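PDB 3H6E: carbohydrate kinase, FGGY from Novosphingobium aromaticivorans, which probably phosphorylates a carbohydrate at the expense of ATP, though its own substrate is not established. Local coordinates for residues A[255-261]-A[397-403]; A[302-307]-A[338-343]; A[346-350]-A[377-381]; A[371-375]-A[402-407]. All blocks are in the same frame, centred on the assembly; numbering follows the deposited sequence.

Contact 1: A[255-261]-A[397-403]; sequences LSTGTWF and FAEADVF
Phe261 of one segment and Phe397 and Phe403 of the other gather into one aromatic cluster, with Phe261 touching both. It meets them with different atoms. CZ of Phe261 sits over one face of the Phe397 ring, displaced toward the rim, 3.6 Å from CG of Phe397. The two planes are inclined at 54°, an oblique pairing. With Phe403 the arrangement is an offset edge-to-face pair. The edge of Phe261 is directed at the face of Phe403, and CE2 of Phe261 lies 3.8 Å from CZ of Phe403. The planes are at 76° and the ring centroids 5.6 Å apart. CD2 of Leu255 reaches the edge of the Phe403 ring, near its plane, at 3.9 Å from CZ of Phe403.

A polar link runs beside the cluster. The backbone N of Phe397 donates to OG1 of Thr257 at 3.1 Å, with a bent N-H...O angle of 142°. Thr257 places OG1 between its own backbone N and carbonyl carbon. The same hydroxyl is also hydrogen-bonded to the carbonyl O of Glu394, so it ties the turn to two points of the chain. Gly258 N comes up to the edge of the Phe397 ring.

The contact joins the turn between strands 252-256 and 261-266 to the connection between strand 390-394 and helix 401-410. Strands 252-256 and 390-394 are parallel neighbours in the mixed sheet of the C-terminal, actin-like ATPase domain of the FGGY fold.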
loop_
_atom_site.group_PDB
_atom_site.type_symbol
_atom_site.label_atom_id
_atom_site.label_comp_id
_atom_site.label_asym_id
_atom_site.label_seq_id
_atom_site.Cartn_x
_atom_site.Cartn_y
_atom_site.Cartn_z
ATOM N N LEU A 255 5.788 -7.417 4.588
ATOM C CA LEU A 255 6.371 -7.346 3.261
ATOM C C LEU A 255 5.352 -7.805 2.236
ATOM O O LEU A 255 5.097 -9.002 2.100
ATOM C CB LEU A 255 7.617 -8.224 3.164
ATOM C CG LEU A 255 8.257 -8.252 1.773
ATOM C CD1 LEU A 255 9.114 -7.021 1.565
ATOM C CD2 LEU A 255 9.080 -9.511 1.574
ATOM N N SER A 256 4.764 -6.854 1.519
ATOM C CA SER A 256 3.799 -7.197 0.484
ATOM C C SER A 256 4.512 -7.448 -0.844
ATOM O O SER A 256 5.524 -6.820 -1.154
ATOM C CB SER A 256 2.727 -6.118 0.338
ATOM O OG SER A 256 3.279 -4.895 -0.090
ATOM N N THR A 257 3.983 -8.385 -1.620
ATOM C CA THR A 257 4.602 -8.768 -2.878
ATOM C C THR A 257 3.599 -8.708 -4.024
ATOM O O THR A 257 2.396 -8.591 -3.802
ATOM C CB THR A 257 5.237 -10.177 -2.790
ATOM O OG1 THR A 257 4.210 -11.168 -2.664
ATOM C CG2 THR A 257 6.172 -10.265 -1.596
ATOM N N GLY A 258 4.113 -8.817 -5.242
ATOM C CA GLY A 258 3.345 -8.596 -6.452
ATOM C C GLY A 258 4.262 -7.918 -7.458
ATOM O O GLY A 258 5.476 -8.139 -7.437
ATOM N N THR A 259 3.707 -7.084 -8.332
ATOM C CA THR A 259 4.558 -6.298 -9.221
ATOM C C THR A 259 5.592 -5.549 -8.384
ATOM O O THR A 259 6.780 -5.552 -8.699
ATOM C CB THR A 259 3.755 -5.296 -10.068
ATOM O OG1 THR A 259 2.922 -6.007 -10.990
ATOM C CG2 THR A 259 4.697 -4.406 -10.854
ATOM N N TRP A 260 5.127 -4.924 -7.308
ATOM C CA TRP A 260 6.008 -4.274 -6.353
ATOM C C TRP A 260 6.150 -5.109 -5.082
ATOM O O TRP A 260 5.160 -5.568 -4.511
ATOM C CB TRP A 260 5.474 -2.887 -5.981
ATOM C CG TRP A 260 5.715 -1.830 -7.011
ATOM C CD1 TRP A 260 4.890 -1.483 -8.045
ATOM C CD2 TRP A 260 6.856 -0.968 -7.103
ATOM N NE1 TRP A 260 5.451 -0.465 -8.779
ATOM C CE2 TRP A 260 6.657 -0.129 -8.221
ATOM C CE3 TRP A 260 8.028 -0.827 -6.352
ATOM C CZ2 TRP A 260 7.585 0.840 -8.602
ATOM C CZ3 TRP A 260 8.950 0.135 -6.736
ATOM C CH2 TRP A 260 8.723 0.954 -7.849
ATOM N N PHE A 261 7.391 -5.307 -4.653
ATOM C CA PHE A 261 7.669 -5.846 -3.332
ATOM C C PHE A 261 7.878 -4.657 -2.402
ATOM O O PHE A 261 8.777 -3.847 -2.623
ATOM C CB PHE A 261 8.931 -6.706 -3.360
ATOM C CG PHE A 261 8.737 -8.059 -3.978
ATOM C CD1 PHE A 261 7.908 -8.229 -5.074
ATOM C CD2 PHE A 261 9.414 -9.161 -3.478
ATOM C CE1 PHE A 261 7.741 -9.476 -5.647
ATOM C CE2 PHE A 261 9.256 -10.410 -4.049
ATOM C CZ PHE A 261 8.418 -10.570 -5.132
ATOM N N PHE A 397 3.466 -13.923 -3.855
ATOM C CA PHE A 397 4.778 -14.538 -3.678
ATOM C C PHE A 397 4.952 -15.155 -2.291
ATOM O O PHE A 397 6.036 -15.607 -1.926
ATOM C CB PHE A 397 5.894 -13.542 -3.997
ATOM C CG PHE A 397 6.000 -13.213 -5.462
ATOM C CD1 PHE A 397 6.807 -13.968 -6.297
ATOM C CD2 PHE A 397 5.281 -12.161 -6.006
ATOM C CE1 PHE A 397 6.901 -13.678 -7.639
ATOM C CE2 PHE A 397 5.370 -11.865 -7.349
ATOM C CZ PHE A 397 6.183 -12.625 -8.167
ATOM N N ALA A 398 3.866 -15.170 -1.524
ATOM C CA ALA A 398 3.814 -15.922 -0.276
ATOM C C ALA A 398 3.736 -17.422 -0.539
ATOM O O ALA A 398 4.219 -18.225 0.251
ATOM C CB ALA A 398 2.633 -15.468 0.568
ATOM N N GLU A 399 3.114 -17.774 -1.662
ATOM C CA GLU A 399 3.036 -19.162 -2.092
ATOM C C GLU A 399 4.323 -19.589 -2.788
ATOM O O GLU A 399 4.411 -20.699 -3.310
ATOM C CB GLU A 399 1.841 -19.374 -3.025
ATOM C CG GLU A 399 0.580 -19.872 -2.332
ATOM C CD GLU A 399 -0.167 -18.776 -1.602
ATOM O OE1 GLU A 399 0.013 -17.593 -1.969
ATOM O OE2 GLU A 399 -0.938 -19.099 -0.667
ATOM N N ALA A 400 5.316 -18.705 -2.790
ATOM C CA ALA A 400 6.601 -18.991 -3.429
ATOM C C ALA A 400 7.605 -19.586 -2.439
ATOM O O ALA A 400 8.448 -18.876 -1.889
ATOM C CB ALA A 400 7.165 -17.740 -4.077
ATOM N N ASP A 401 7.506 -20.898 -2.231
ATOM C CA ASP A 401 8.328 -21.613 -1.251
ATOM C C ASP A 401 9.816 -21.268 -1.279
ATOM O O ASP A 401 10.440 -21.113 -0.233
ATOM C CB ASP A 401 8.139 -23.128 -1.391
ATOM C CG ASP A 401 7.105 -23.674 -0.427
ATOM O OD1 ASP A 401 7.318 -23.551 0.797
ATOM O OD2 ASP A 401 6.087 -24.234 -0.888
ATOM N N VAL A 402 10.391 -21.163 -2.469
ATOM C CA VAL A 402 11.811 -20.865 -2.579
ATOM C C VAL A 402 12.108 -19.464 -2.051
ATOM O O VAL A 402 13.130 -19.242 -1.399
ATOM C CB VAL A 402 12.310 -20.985 -4.028
ATOM C CG1 VAL A 402 13.808 -20.758 -4.089
ATOM C CG2 VAL A 402 11.941 -22.355 -4.605
ATOM N N PHE A 403 11.208 -18.526 -2.327
ATOM C CA PHE A 403 11.385 -17.148 -1.879
ATOM C C PHE A 403 11.316 -17.017 -0.359
ATOM O O PHE A 403 12.277 -16.579 0.274
ATOM C CB PHE A 403 10.351 -16.222 -2.529
ATOM C CG PHE A 403 10.335 -14.837 -1.950
ATOM C CD1 PHE A 403 11.402 -13.977 -2.145
ATOM C CD2 PHE A 403 9.252 -14.392 -1.204
ATOM C CE1 PHE A 403 11.392 -12.699 -1.606
ATOM C CE2 PHE A 403 9.235 -13.115 -0.666
ATOM C CZ PHE A 403 10.308 -12.271 -0.867
#

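Contact 2: A[302-307]-A[338-343]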
loop_
_atom_site.group_PDB
_atom_site.type_symbol
_atom_site.label_atom_id
_atom_site.label_comp_id
_atom_site.label_asym_id
_atom_site.label_seq_id
_atom_site.Cartn_x
_atom_site.Cartn_y
_atom_site.Cartn_z
ATOM N N ARG A 302 8.094 -7.711 -11.168
ATOM C CA ARG A 302 8.379 -7.326 -12.543
ATOM C C ARG A 302 9.667 -7.972 -13.045
ATOM O O ARG A 302 9.764 -8.371 -14.207
ATOM C CB ARG A 302 8.479 -5.805 -12.659
ATOM C CG ARG A 302 9.128 -5.328 -13.944
ATOM C CD ARG A 302 8.291 -5.687 -15.158
ATOM N NE ARG A 302 7.030 -4.949 -15.193
ATOM C CZ ARG A 302 6.878 -3.760 -15.771
ATOM N NH1 ARG A 302 7.908 -3.171 -16.369
ATOM N NH2 ARG A 302 5.693 -3.163 -15.756
ATOM N N GLU A 303 10.656 -8.075 -12.163
ATOM C CA GLU A 303 11.940 -8.656 -12.537
ATOM C C GLU A 303 11.808 -10.162 -12.713
ATOM O O GLU A 303 12.292 -10.733 -13.692
ATOM C CB GLU A 303 12.998 -8.327 -11.488
ATOM C CG GLU A 303 12.981 -6.867 -11.051
ATOM C CD GLU A 303 14.253 -6.454 -10.342
ATOM O OE1 GLU A 303 15.342 -6.868 -10.790
ATOM O OE2 GLU A 303 14.166 -5.712 -9.342
ATOM N N ILE A 304 11.143 -10.802 -11.761
ATOM C CA ILE A 304 10.869 -12.225 -11.858
ATOM C C ILE A 304 10.181 -12.556 -13.185
ATOM O O ILE A 304 10.557 -13.510 -13.867
ATOM C CB ILE A 304 10.006 -12.705 -10.677
ATOM C CG1 ILE A 304 10.810 -12.632 -9.372
ATOM C CG2 ILE A 304 9.502 -14.115 -10.927
ATOM C CD1 ILE A 304 10.063 -13.130 -8.141
ATOM N N GLU A 305 9.186 -11.750 -13.552
ATOM C CA GLU A 305 8.425 -11.972 -14.777
ATOM C C GLU A 305 9.297 -11.818 -16.017
ATOM O O GLU A 305 9.084 -12.496 -17.021
ATOM C CB GLU A 305 7.241 -11.012 -14.863
ATOM C CG GLU A 305 6.223 -11.401 -15.922
ATOM C CD GLU A 305 5.471 -10.209 -16.477
ATOM O OE1 GLU A 305 4.271 -10.064 -16.160
ATOM O OE2 GLU A 305 6.086 -9.413 -17.224
ATOM N N THR A 306 10.269 -10.914 -15.953
ATOM C CA THR A 306 11.223 -10.779 -17.042
ATOM C C THR A 306 11.936 -12.112 -17.224
ATOM O O THR A 306 12.126 -12.578 -18.346
ATOM C CB THR A 306 12.262 -9.679 -16.765
ATOM O OG1 THR A 306 11.596 -8.469 -16.383
ATOM C CG2 THR A 306 13.111 -9.420 -18.005
ATOM N N LEU A 307 12.308 -12.727 -16.103
ATOM C CA LEU A 307 13.032 -13.997 -16.109
ATOM C C LEU A 307 12.200 -15.181 -16.606
ATOM O O LEU A 307 12.661 -15.959 -17.435
ATOM C CB LEU A 307 13.581 -14.317 -14.714
ATOM C CG LEU A 307 14.910 -13.702 -14.265
ATOM C CD1 LEU A 307 15.748 -13.313 -15.473
ATOM C CD2 LEU A 307 14.689 -12.511 -13.347
ATOM N N ILE A 338 21.758 -14.556 -10.157
ATOM C CA ILE A 338 21.333 -13.379 -10.915
ATOM C C ILE A 338 21.775 -12.101 -10.217
ATOM O O ILE A 338 21.563 -11.943 -9.018
ATOM C CB ILE A 338 19.797 -13.320 -11.012
ATOM C CG1 ILE A 338 19.237 -14.621 -11.586
ATOM C CG2 ILE A 338 19.351 -12.106 -11.825
ATOM C CD1 ILE A 338 17.750 -14.809 -11.330
ATOM N N LEU A 339 22.369 -11.179 -10.967
ATOM C CA LEU A 339 22.775 -9.893 -10.409
ATOM C C LEU A 339 21.778 -8.784 -10.764
ATOM O O LEU A 339 21.284 -8.725 -11.887
ATOM C CB LEU A 339 24.176 -9.523 -10.893
ATOM C CG LEU A 339 25.247 -10.607 -10.748
ATOM C CD1 LEU A 339 26.612 -10.046 -11.092
ATOM C CD2 LEU A 339 25.253 -11.193 -9.348
ATOM N N PRO A 340 21.475 -7.909 -9.791
ATOM C CA PRO A 340 20.586 -6.750 -9.956
ATOM C C PRO A 340 21.185 -5.734 -10.923
ATOM O O PRO A 340 22.408 -5.654 -11.012
ATOM C CB PRO A 340 20.535 -6.143 -8.548
ATOM C CG PRO A 340 20.963 -7.239 -7.631
ATOM C CD PRO A 340 21.963 -8.035 -8.409
ATOM N N THR A 341 20.353 -4.964 -11.620
ATOM C CA THR A 341 18.903 -5.035 -11.481
ATOM C C THR A 341 18.245 -5.209 -12.845
ATOM O O THR A 341 18.843 -4.903 -13.878
ATOM C CB THR A 341 18.338 -3.744 -10.849
ATOM O OG1 THR A 341 16.931 -3.895 -10.622
ATOM C CG2 THR A 341 18.564 -2.558 -11.771
ATOM N N LEU A 342 17.006 -5.687 -12.843
ATOM C CA LEU A 342 16.256 -5.858 -14.083
ATOM C C LEU A 342 15.255 -4.723 -14.310
ATOM O O LEU A 342 14.536 -4.714 -15.306
ATOM C CB LEU A 342 15.556 -7.221 -14.115
ATOM C CG LEU A 342 16.500 -8.427 -14.102
ATOM C CD1 LEU A 342 16.802 -8.863 -12.671
ATOM C CD2 LEU A 342 15.920 -9.585 -14.903
HETATM N N MSE A 343 15.220 -3.773 -13.378
HETATM C CA MSE A 343 14.396 -2.572 -13.512
HETATM C C MSE A 343 15.184 -1.300 -13.216
HETATM O O MSE A 343 15.015 -0.696 -12.155
HETATM C CB MSE A 343 13.184 -2.631 -12.579
HETATM C CG MSE A 343 11.945 -3.257 -13.186
HETATM SE SE MSE A 343 11.507 -2.602 -14.978
HETATM C CE MSE A 343 11.329 -0.692 -14.650
#
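Arg302 begins the contact at the exposed side of helix 300-308. Its CG packs against CG of the selenomethionine Met343 at 3.6 Å. The chain then bends at chi2 and chi3, which brings NH1 of Arg302 to 3.9 Å from SE of Met343. The guanidinium meets the selenium obliquely.

Glu303 follows, and its buried carboxylate is the polar centre. OE1 of Glu303 accepts from the backbone N of Leu342 at 2.9 Å, with an N-H...O angle of 157°. The donor approaches from above the carboxylate plane, 52° out of it. Tyr373 OH, on helix 363-384, is a second hydrogen-bond partner of OE1, so this buried oxygen is held from the loop and from a neighbouring helix. OG1 of Thr341 lies 3.4 Å from the same OE1, at best a weak bond.

Thr341 stands after a cis peptide bond and makes an ST turn: its OG1 accepts from the backbone N of Met343 at 3.2 Å. The turn lies where the chain leaves strand 337-339, and the N of Leu342 within it is directed at Glu303. In the C-terminal domain of this FGGY-family protein, the contact thus packs helix 300-308 against the loop that leaves a two-stranded antiparallel sheet.

One helical turn further on, Thr306 slides past Leu342. Its OG1 hydrogen-bonds back to the carbonyl O of Arg302, on the opposite face of that carbonyl from Thr306 N. Leu307 crosses Leu342 at about a right angle. CD2 of Leu307 touches CD2 of Leu342 at 3.5 Å, and CG of Leu307 is 4.2 Å from CD1 of Ile338.

Contact 3: A[346-350]-A[377-381]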
loop_
_atom_site.group_PDB
_atom_site.type_symbol
_atom_site.label_atom_id
_atom_site.label_comp_id
_atom_site.label_asym_id
_atom_site.label_seq_id
_atom_site.Cartn_x
_atom_site.Cartn_y
_atom_site.Cartn_z
ATOM N N PHE A 346 14.975 1.561 -10.180
ATOM C CA PHE A 346 14.053 1.147 -9.130
ATOM C C PHE A 346 14.703 0.193 -8.140
ATOM O O PHE A 346 15.556 -0.619 -8.505
ATOM C CB PHE A 346 12.812 0.492 -9.741
ATOM C CG PHE A 346 12.048 1.392 -10.667
ATOM C CD1 PHE A 346 10.983 2.146 -10.198
ATOM C CD2 PHE A 346 12.397 1.493 -12.001
ATOM C CE1 PHE A 346 10.277 2.977 -11.046
ATOM C CE2 PHE A 346 11.698 2.322 -12.855
ATOM C CZ PHE A 346 10.634 3.066 -12.374
ATOM N N GLY A 347 14.288 0.292 -6.882
ATOM C CA GLY A 347 14.787 -0.593 -5.851
ATOM C C GLY A 347 16.071 -0.115 -5.202
ATOM O O GLY A 347 16.504 1.022 -5.412
ATOM N N PRO A 348 16.686 -0.990 -4.397
ATOM C CA PRO A 348 17.927 -0.705 -3.671
ATOM C C PRO A 348 19.132 -0.608 -4.602
ATOM O O PRO A 348 20.110 0.046 -4.248
ATOM C CB PRO A 348 18.080 -1.919 -2.748
ATOM C CG PRO A 348 16.728 -2.549 -2.699
ATOM C CD PRO A 348 16.127 -2.301 -4.035
ATOM N N TYR A 349 19.063 -1.246 -5.767
ATOM C CA TYR A 349 20.189 -1.252 -6.699
ATOM C C TYR A 349 19.815 -0.657 -8.050
ATOM O O TYR A 349 19.917 -1.338 -9.071
ATOM C CB TYR A 349 20.692 -2.680 -6.918
ATOM C CG TYR A 349 20.980 -3.445 -5.648
ATOM C CD1 TYR A 349 22.244 -3.424 -5.073
ATOM C CD2 TYR A 349 19.991 -4.193 -5.028
ATOM C CE1 TYR A 349 22.511 -4.124 -3.912
ATOM C CE2 TYR A 349 20.248 -4.898 -3.868
ATOM C CZ TYR A 349 21.509 -4.858 -3.317
ATOM O OH TYR A 349 21.771 -5.563 -2.170
ATOM N N PRO A 350 19.408 0.622 -8.059
ATOM C CA PRO A 350 18.825 1.255 -9.246
ATOM C C PRO A 350 19.659 1.033 -10.499
ATOM O O PRO A 350 19.090 0.832 -11.571
ATOM C CB PRO A 350 18.823 2.741 -8.885
ATOM C CG PRO A 350 18.823 2.776 -7.413
ATOM C CD PRO A 350 19.620 1.590 -6.971
ATOM N N VAL A 377 17.514 -9.300 -2.615
ATOM C CA VAL A 377 17.201 -7.891 -2.803
ATOM C C VAL A 377 16.198 -7.433 -1.746
ATOM O O VAL A 377 16.258 -6.297 -1.278
ATOM C CB VAL A 377 16.649 -7.602 -4.216
ATOM C CG1 VAL A 377 16.340 -6.117 -4.371
ATOM C CG2 VAL A 377 17.638 -8.055 -5.279
ATOM N N ALA A 378 15.282 -8.320 -1.371
ATOM C CA ALA A 378 14.353 -8.030 -0.285
ATOM C C ALA A 378 15.137 -7.920 1.014
ATOM O O ALA A 378 14.828 -7.099 1.874
ATOM C CB ALA A 378 13.293 -9.111 -0.174
ATOM N N ASP A 379 16.164 -8.754 1.134
ATOM C CA ASP A 379 17.038 -8.749 2.299
ATOM C C ASP A 379 17.731 -7.400 2.455
ATOM O O ASP A 379 17.800 -6.849 3.551
ATOM C CB ASP A 379 18.082 -9.859 2.174
ATOM C CG ASP A 379 19.094 -9.833 3.296
ATOM O OD1 ASP A 379 18.770 -10.330 4.397
ATOM O OD2 ASP A 379 20.212 -9.318 3.071
ATOM N N THR A 380 18.248 -6.877 1.349
ATOM C CA THR A 380 18.879 -5.565 1.349
ATOM C C THR A 380 17.869 -4.470 1.685
ATOM O O THR A 380 18.179 -3.534 2.421
ATOM C CB THR A 380 19.533 -5.264 -0.018
ATOM O OG1 THR A 380 20.652 -6.137 -0.212
ATOM C CG2 THR A 380 20.007 -3.819 -0.093
ATOM N N ALA A 381 16.659 -4.598 1.147
ATOM C CA ALA A 381 15.616 -3.598 1.355
ATOM C C ALA A 381 15.124 -3.560 2.799
ATOM O O ALA A 381 14.919 -2.488 3.367
ATOM C CB ALA A 381 14.463 -3.831 0.404
#
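Pro348 and Val377 form the apolar centre of the contact, with CD of Pro348 at 3.8 Å from CG1 of Val377. The two side chains cross at about a right angle. This is loop-to-helix packing in the C-terminal domain of the FGGY fold: the loop between strands 337-339 and 355-357 lies on the long helix 363-384. Phe298, on strand 292-298 of the large mixed sheet, also touches Pro348 and Val377, so the loop, the helix and the sheet meet here.

The proline ring spans a turn of the helix. CG of Pro348 faces CB of Ala381 at 4.0 Å, and CB of Pro348 meets CG2 of Thr380 at 3.8 Å.

Tyr349 continues the packing outward. The edge of its ring passes Val377, with CE2 of Tyr349 at 4.1 Å from CG1 of Val377. Arg280 makes a cation-pi contact with the ring, and Trp464 of helix 457-468 also touches the Tyr349 side chain.

The polar edge is a pair of hydroxyls. Thr380 carries OG1 beside its backbone N (chi1 -68°), near the plane of the tyrosine ring. This OG1 also makes a weak hydrogen bond to the carbonyl O of Leu376, one turn back. Tyr349 OH and Thr380 OG1 are modelled 2.3 Å apart, a hydrogen bond whose extreme shortness is doubtful.

Contact 4: A[371-375]-A[402-407]; sequences CLYAA and VFVRAL
This is apolar helix-helix packing, buried in the C-terminal domain, between helix 363-384 and helix 401-410. Strand 390-394 lies between these helices along the chain. The axes of the two short segments approach to 8.1 Å and cross at -43°.

Small residues line the approach. CB of Ala375 meets CB of Ala406 at 3.8 Å. At one end, CB of Cys371 lies 3.4 Å from CB of Val402, and SG of Cys371 comes near the same valine carbon.

Leu372 starts out pointing away from the other helix, but the end of its side chain comes back. Its CD2 reaches CG1 of Val402 at 3.6 Å and CB of Ala406 at 3.7 Å, so this one methyl bridges two residues a turn apart.

Phe403 turns its ring edge toward helix 363-384. CG stands anti to its backbone N (chi1 171°), which directs the ring along the backbone of residues 371-375. CE1 of Phe403 is 3.6 Å from O of Ala374, and Cys371 O and Ala375 N also lie at the ring edge, near its plane. CD1 of Leu407 packs on O of Ala375 at 4.0 Å.

Helices 321-326 and 328-333 continue the packing around Val402, and helix 457-468 touches Leu372 and Ala406. With no polar bond between the two segments, their joining rests on van der Waals fit and the burial of apolar surface.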
loop_
_atom_site.group_PDB
_atom_site.type_symbol
_atom_site.label_atom_id
_atom_site.label_comp_id
_atom_site.label_asym_id
_atom_site.label_seq_id
_atom_site.Cartn_x
_atom_site.Cartn_y
_atom_site.Cartn_z
ATOM N N CYS A 371 13.729 -16.874 -7.500
ATOM C CA CYS A 371 13.196 -16.704 -6.154
ATOM C C CYS A 371 14.287 -16.344 -5.151
ATOM O O CYS A 371 14.010 -15.730 -4.121
ATOM C CB CYS A 371 12.487 -17.975 -5.699
ATOM S SG CYS A 371 11.028 -18.397 -6.651
ATOM N N LEU A 372 15.522 -16.732 -5.452
ATOM C CA LEU A 372 16.644 -16.440 -4.564
ATOM C C LEU A 372 17.079 -14.992 -4.701
ATOM O O LEU A 372 17.360 -14.323 -3.709
ATOM C CB LEU A 372 17.833 -17.363 -4.854
ATOM C CG LEU A 372 17.658 -18.856 -4.558
ATOM C CD1 LEU A 372 19.018 -19.552 -4.524
ATOM C CD2 LEU A 372 16.910 -19.072 -3.253
ATOM N N TYR A 373 17.133 -14.521 -5.943
ATOM C CA TYR A 373 17.532 -13.151 -6.244
ATOM C C TYR A 373 16.593 -12.141 -5.585
ATOM O O TYR A 373 17.018 -11.061 -5.169
ATOM C CB TYR A 373 17.573 -12.938 -7.764
ATOM C CG TYR A 373 17.543 -11.486 -8.191
ATOM C CD1 TYR A 373 18.709 -10.737 -8.264
ATOM C CD2 TYR A 373 16.345 -10.867 -8.522
ATOM C CE1 TYR A 373 18.680 -9.409 -8.652
ATOM C CE2 TYR A 373 16.308 -9.543 -8.910
ATOM C CZ TYR A 373 17.476 -8.821 -8.977
ATOM O OH TYR A 373 17.446 -7.502 -9.361
ATOM N N ALA A 374 15.315 -12.498 -5.493
ATOM C CA ALA A 374 14.316 -11.614 -4.907
ATOM C C ALA A 374 14.425 -11.624 -3.386
ATOM O O ALA A 374 14.090 -10.644 -2.722
ATOM C CB ALA A 374 12.913 -12.014 -5.357
ATOM N N ALA A 375 14.900 -12.739 -2.841
ATOM C CA ALA A 375 15.110 -12.856 -1.405
ATOM C C ALA A 375 16.271 -11.967 -0.984
ATOM O O ALA A 375 16.214 -11.293 0.044
ATOM C CB ALA A 375 15.381 -14.298 -1.024
ATOM N N VAL A 402 10.391 -21.163 -2.469
ATOM C CA VAL A 402 11.811 -20.865 -2.579
ATOM C C VAL A 402 12.108 -19.464 -2.051
ATOM O O VAL A 402 13.130 -19.242 -1.399
ATOM C CB VAL A 402 12.310 -20.985 -4.028
ATOM C CG1 VAL A 402 13.808 -20.758 -4.089
ATOM C CG2 VAL A 402 11.941 -22.355 -4.605
ATOM N N PHE A 403 11.208 -18.526 -2.327
ATOM C CA PHE A 403 11.385 -17.148 -1.879
ATOM C C PHE A 403 11.316 -17.017 -0.359
ATOM O O PHE A 403 12.277 -16.579 0.274
ATOM C CB PHE A 403 10.351 -16.222 -2.529
ATOM C CG PHE A 403 10.335 -14.837 -1.950
ATOM C CD1 PHE A 403 11.402 -13.977 -2.145
ATOM C CD2 PHE A 403 9.252 -14.392 -1.204
ATOM C CE1 PHE A 403 11.392 -12.699 -1.606
ATOM C CE2 PHE A 403 9.235 -13.115 -0.666
ATOM C CZ PHE A 403 10.308 -12.271 -0.867
ATOM N N VAL A 404 10.196 -17.410 0.219
ATOM C CA VAL A 404 9.946 -17.269 1.649
ATOM C C VAL A 404 10.987 -18.026 2.467
ATOM O O VAL A 404 11.513 -17.478 3.461
ATOM C CB VAL A 404 8.543 -17.775 2.029
ATOM C CG1 VAL A 404 8.352 -17.733 3.538
ATOM C CG2 VAL A 404 7.472 -16.955 1.326
ATOM N N ARG A 405 11.271 -19.266 2.120
ATOM C CA ARG A 405 12.230 -20.079 2.868
ATOM C C ARG A 405 13.662 -19.555 2.744
ATOM O O ARG A 405 14.452 -19.665 3.680
ATOM C CB ARG A 405 12.150 -21.548 2.444
ATOM C CG ARG A 405 10.807 -22.194 2.743
ATOM C CD ARG A 405 10.831 -23.690 2.491
ATOM N NE ARG A 405 11.576 -24.400 3.524
ATOM C CZ ARG A 405 11.736 -25.719 3.554
ATOM N NH1 ARG A 405 11.203 -26.473 2.601
ATOM N NH2 ARG A 405 12.428 -26.284 4.535
ATOM N N ALA A 406 13.993 -18.989 1.589
ATOM C CA ALA A 406 15.291 -18.355 1.413
ATOM C C ALA A 406 15.378 -17.154 2.343
ATOM O O ALA A 406 16.437 -16.843 2.885
ATOM C CB ALA A 406 15.488 -17.930 -0.032
ATOM N N LEU A 407 14.248 -16.482 2.526
ATOM C CA LEU A 407 14.186 -15.333 3.417
ATOM C C LEU A 407 14.412 -15.778 4.859
ATOM O O LEU A 407 15.179 -15.164 5.599
ATOM C CB LEU A 407 12.839 -14.623 3.281
ATOM C CG LEU A 407 12.822 -13.189 3.806
ATOM C CD1 LEU A 407 13.907 -12.368 3.117
ATOM C CD2 LEU A 407 11.449 -12.555 3.630
#

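Overall arrangement
All four contacts belong to the C-terminal FGGY domain. Contacts 1 and 4 are the nearest pair, with centres about 9 Å apart. Phe403 takes part in both, meeting the hairpin turn of contact 1 and helix 363-384 of contact 4. That long helix also serves contact 3. Contact 2 joins contact 4 through the Tyr373-Glu303 pair, and touches contact 1 where Ile304 meets Phe397. The centres of contacts 2 and 3 are about 11 Å apart, and Thr341 CG2 lies 3.3 Å from Tyr349 O. Trp260 packs on Phe346, linking contacts 1 and 3. Contacts 2 and 3 are nested within the chain loop closed by contact 1.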